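Local coordinates for protein putative TetR-family transcriptional regulator (Bordetella parapertussis 12822, PDB 3CCY) that probably binds operator DNA through an N-terminal helix-turn-helix and regulates transcription, most likely as a repressor, at residues 74-77 and 78-81; 89-92 and 93-97. All blocks are in the same frame, centred on the assembly; numbering follows the deposited sequence.

How the contacts relate
Contacts 1 and 2 lie on successive helices, 58-81 and 87-115, with centres about 10 Å apart on the same side of the chain's centre. They touch directly. Val80 CG1 lies 3.7 Å from Gln93 CB, side chain on side chain, and Leu97 CD2 packs 3.5 Å from the backbone N of Cys77. The Leu97 side chain makes no contact with 89-92 and faces helix 58-81 instead. Each segment pair has its own series of four i to i+4 backbone hydrogen bonds. Both contacts are outside the predicted DNA-binding motif, residues 36-55, and lie where the last turns of helix 58-81 pack against the start of helix 87-115.

Contact 1: 74-77 and 78-81; sequences LERC and RQVL
Arg78 reaches back across one helical turn to Glu75, and the salt bridge runs from NH2 to OE2 at 3.0 Å with an N-H...O angle of 154°. The two ends differ in geometry: OE2 lies almost in the guanidinium plane, at its edge, but the arginine meets the carboxylate from above, 44° out of its plane. In Glu75 a near-eclipsed chi2 (-6°) swings the carboxylate forward, toward Arg78 and Gln79. Arg78 runs extended from CG to NE and lays one face of its guanidinium over Leu74, with NH1 3.5 Å from Leu74 CB. Its other nitrogens look beyond the turn: NE is hydrogen-bonded to Tyr137 OH, and NH1 has a long, weak ion pair with Glu133, both on helix 122-145.

Gln79 turns its amide nitrogen over the aliphatic part of Arg76, NE2 standing 3.5 Å from CG in one of the two conformers of Arg76. In that conformer the charged end has a different partner, a salt bridge from NH2 to Glu100 on helix 87-115. The main chain is satisfied by four successive i to i+4 bonds: the amides of Arg78, Gln79, Val80 and Leu81 donate to the carbonyls of Leu74, Glu75, Arg76 and Cys77, the last being the shortest at 2.8 Å between Leu81 N and Cys77 O. On the buried side Cys77 packs on Phe98 and Leu134. This is an amphipathic alpha-helix with an i to i+3 salt bridge on its polar side, here the last turns of helix 58-81, which in the TetR fold links the DNA-binding domain to the helical C-terminal domain.

Contact 2: 89-92 and 93-97; sequences TRFL and QIVKL
Phe91 and Val95 meet one turn apart along helix 87-115, a regular alpha-helix of the TetR-type C-terminal domain. Val95 CG2 sits over one face of the phenyl ring, 4.2 Å from its centroid and 17° off the ring normal, which meets the definition of a CH-pi contact. The methyl is displaced toward the rim, so its nearest ring atom is Phe91 CZ. Phe163 meets the same ring with the planes about 55° apart, and Leu142 and Val190 also pack on Phe91; the ring is buried among other helices.

Lys96 can be followed outward from the backbone. CB lies 3.5 Å from Leu92 O, and CG, set beside the backbone N by a chi1 of -80°, comes within 3.4 Å of that same oxygen. CD is farther from it, at 4.1 Å. CE then passes the leucine branch, about 4.0 Å from each of Leu92 CG, CD1 and CD2, before NZ ends in a salt bridge with Glu187 on helix 182-195. The methylenes are therefore laid against Leu92 while the charge is answered by another helix.

Thr89 and Gln93 run side by side in the same direction. Arg90 points its guanidinium elsewhere, with hydrogen bonds to Gln144 OE1 and Ser84 O. Four i to i+4 bonds carry the backbone from Thr89 to Lys96. In the first of them Gln93 N lies 2.8 Å from Thr89 O, while Thr89 CG2 touches Gln93 CD at 3.8 Å.

Contact 1: 74-77 and 78-81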
# COMPACT_ATOMS: atom_id res chain seq x y z
N LEU A 74 -6.81 -5.47 -17.48
CA LEU A 74 -7.45 -6.76 -17.70
C LEU A 74 -7.21 -7.31 -19.11
O LEU A 74 -6.89 -8.48 -19.26
CB LEU A 74 -8.97 -6.70 -17.40
CG LEU A 74 -9.34 -6.68 -15.90
CD1 LEU A 74 -10.83 -6.37 -15.74
CD2 LEU A 74 -9.02 -8.01 -15.17
N GLU A 75 -7.34 -6.47 -20.13
CA GLU A 75 -7.14 -6.94 -21.49
C GLU A 75 -5.69 -7.34 -21.70
O GLU A 75 -5.43 -8.40 -22.24
CB GLU A 75 -7.55 -5.90 -22.54
CG GLU A 75 -8.21 -6.48 -23.83
CD GLU A 75 -8.24 -8.05 -23.98
OE1 GLU A 75 -7.24 -8.64 -24.49
OE2 GLU A 75 -9.31 -8.68 -23.64
N ARG A 76 -4.76 -6.53 -21.20
CA ARG A 76 -3.36 -6.84 -21.42
C ARG A 76 -2.91 -8.10 -20.69
O ARG A 76 -2.12 -8.86 -21.24
CB ARG A 76 -2.49 -5.61 -21.20
CG ARG A 76 -2.85 -4.56 -22.28
CD ARG A 76 -2.17 -3.24 -22.12
NE ARG A 76 -0.74 -3.36 -22.36
CZ ARG A 76 0.16 -2.47 -21.95
NH1 ARG A 76 -0.25 -1.38 -21.32
NH2 ARG A 76 1.45 -2.69 -22.16
N CYS A 77 -3.46 -8.32 -19.50
CA CYS A 77 -3.27 -9.57 -18.74
C CYS A 77 -3.73 -10.79 -19.54
O CYS A 77 -3.08 -11.84 -19.52
CB CYS A 77 -4.10 -9.55 -17.45
SG CYS A 77 -3.33 -8.78 -16.06
N ARG A 78 -4.88 -10.67 -20.15
CA ARG A 78 -5.41 -11.76 -20.96
C ARG A 78 -4.47 -12.10 -22.11
O ARG A 78 -4.21 -13.28 -22.35
CB ARG A 78 -6.81 -11.43 -21.50
CG ARG A 78 -7.87 -11.50 -20.42
CD ARG A 78 -9.29 -11.16 -20.97
NE ARG A 78 -10.06 -10.62 -19.84
CZ ARG A 78 -10.57 -9.39 -19.80
NH1 ARG A 78 -11.25 -9.01 -18.72
NH2 ARG A 78 -10.43 -8.56 -20.85
N GLN A 79 -3.97 -11.08 -22.81
CA GLN A 79 -3.03 -11.33 -23.92
C GLN A 79 -1.79 -12.07 -23.41
O GLN A 79 -1.28 -12.94 -24.09
CB GLN A 79 -2.57 -10.04 -24.60
CG GLN A 79 -3.64 -9.15 -25.17
CD GLN A 79 -3.08 -7.73 -25.48
OE1 GLN A 79 -2.09 -7.58 -26.22
NE2 GLN A 79 -3.72 -6.70 -24.90
N VAL A 80 -1.29 -11.69 -22.24
CA VAL A 80 -0.19 -12.41 -21.61
C VAL A 80 -0.59 -13.86 -21.31
O VAL A 80 0.15 -14.79 -21.65
CB VAL A 80 0.31 -11.68 -20.34
CG1 VAL A 80 1.28 -12.55 -19.55
CG2 VAL A 80 1.03 -10.38 -20.72
N LEU A 81 -1.75 -14.03 -20.67
CA LEU A 81 -2.22 -15.36 -20.31
C LEU A 81 -2.32 -16.22 -21.55
O LEU A 81 -1.77 -17.31 -21.55
CB LEU A 81 -3.57 -15.34 -19.56
CG LEU A 81 -3.53 -14.92 -18.10
CD1 LEU A 81 -4.92 -15.09 -17.51
CD2 LEU A 81 -2.50 -15.73 -17.31

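Contact 2: 89-92 and 93-97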
# COMPACT_ATOMS: atom_id res chain seq x y z
N THR A 89 6.96 -18.58 -16.99
CA THR A 89 7.08 -17.43 -17.90
C THR A 89 5.87 -16.50 -17.81
O THR A 89 6.06 -15.29 -17.71
CB THR A 89 7.32 -17.92 -19.35
OG1 THR A 89 8.61 -18.55 -19.40
CG2 THR A 89 7.29 -16.75 -20.37
N ARG A 90 4.65 -17.07 -17.88
CA ARG A 90 3.40 -16.29 -17.81
C ARG A 90 3.37 -15.46 -16.56
O ARG A 90 2.97 -14.30 -16.62
CB ARG A 90 2.15 -17.18 -17.89
CG ARG A 90 1.82 -17.69 -19.34
CD ARG A 90 0.35 -18.19 -19.50
NE ARG A 90 0.02 -19.16 -18.47
CZ ARG A 90 0.16 -20.49 -18.58
NH1 ARG A 90 0.59 -21.03 -19.70
NH2 ARG A 90 -0.15 -21.25 -17.55
N PHE A 91 3.78 -16.04 -15.43
CA PHE A 91 3.76 -15.34 -14.16
C PHE A 91 4.71 -14.13 -14.21
O PHE A 91 4.31 -13.02 -13.86
CB PHE A 91 4.09 -16.24 -12.95
CG PHE A 91 4.09 -15.49 -11.62
CD1 PHE A 91 2.92 -14.96 -11.09
CD2 PHE A 91 5.27 -15.33 -10.89
CE1 PHE A 91 2.93 -14.25 -9.87
CE2 PHE A 91 5.31 -14.63 -9.70
CZ PHE A 91 4.13 -14.08 -9.17
N LEU A 92 5.95 -14.36 -14.64
CA LEU A 92 6.95 -13.28 -14.73
C LEU A 92 6.47 -12.19 -15.72
O LEU A 92 6.63 -11.01 -15.45
CB LEU A 92 8.33 -13.83 -15.19
CG LEU A 92 9.39 -12.77 -15.50
CD1 LEU A 92 9.67 -11.89 -14.28
CD2 LEU A 92 10.71 -13.35 -16.10
N GLN A 93 5.85 -12.60 -16.84
CA GLN A 93 5.30 -11.63 -17.79
C GLN A 93 4.16 -10.78 -17.20
O GLN A 93 4.05 -9.58 -17.48
CB GLN A 93 4.90 -12.31 -19.11
CG GLN A 93 6.09 -12.67 -20.00
CD GLN A 93 5.70 -13.46 -21.26
OE1 GLN A 93 6.49 -13.55 -22.22
NE2 GLN A 93 4.49 -14.02 -21.27
N ILE A 94 3.31 -11.39 -16.38
CA ILE A 94 2.29 -10.64 -15.68
C ILE A 94 2.91 -9.59 -14.75
O ILE A 94 2.47 -8.45 -14.71
CB ILE A 94 1.35 -11.57 -14.84
CG1 ILE A 94 0.46 -12.40 -15.76
CG2 ILE A 94 0.56 -10.74 -13.76
CD1 ILE A 94 -0.24 -13.57 -15.01
N VAL A 95 3.92 -9.97 -13.98
CA VAL A 95 4.50 -8.98 -13.06
C VAL A 95 5.18 -7.82 -13.86
O VAL A 95 5.08 -6.66 -13.48
CB VAL A 95 5.53 -9.65 -12.10
CG1 VAL A 95 6.15 -8.59 -11.12
CG2 VAL A 95 4.84 -10.79 -11.32
N LYS A 96 5.86 -8.16 -14.94
CA LYS A 96 6.54 -7.16 -15.80
C LYS A 96 5.48 -6.23 -16.38
O LYS A 96 5.70 -5.03 -16.47
CB LYS A 96 7.25 -7.85 -16.94
CG LYS A 96 8.58 -8.46 -16.59
CD LYS A 96 9.32 -8.99 -17.85
CE LYS A 96 10.69 -9.51 -17.34
NZ LYS A 96 11.56 -9.92 -18.41
N LEU A 97 4.33 -6.78 -16.75
CA LEU A 97 3.21 -5.94 -17.25
C LEU A 97 2.75 -4.91 -16.21
O LEU A 97 2.59 -3.71 -16.54
CB LEU A 97 2.03 -6.80 -17.71
CG LEU A 97 0.69 -6.11 -17.97
CD1 LEU A 97 0.85 -5.27 -19.24
CD2 LEU A 97 -0.44 -7.15 -18.12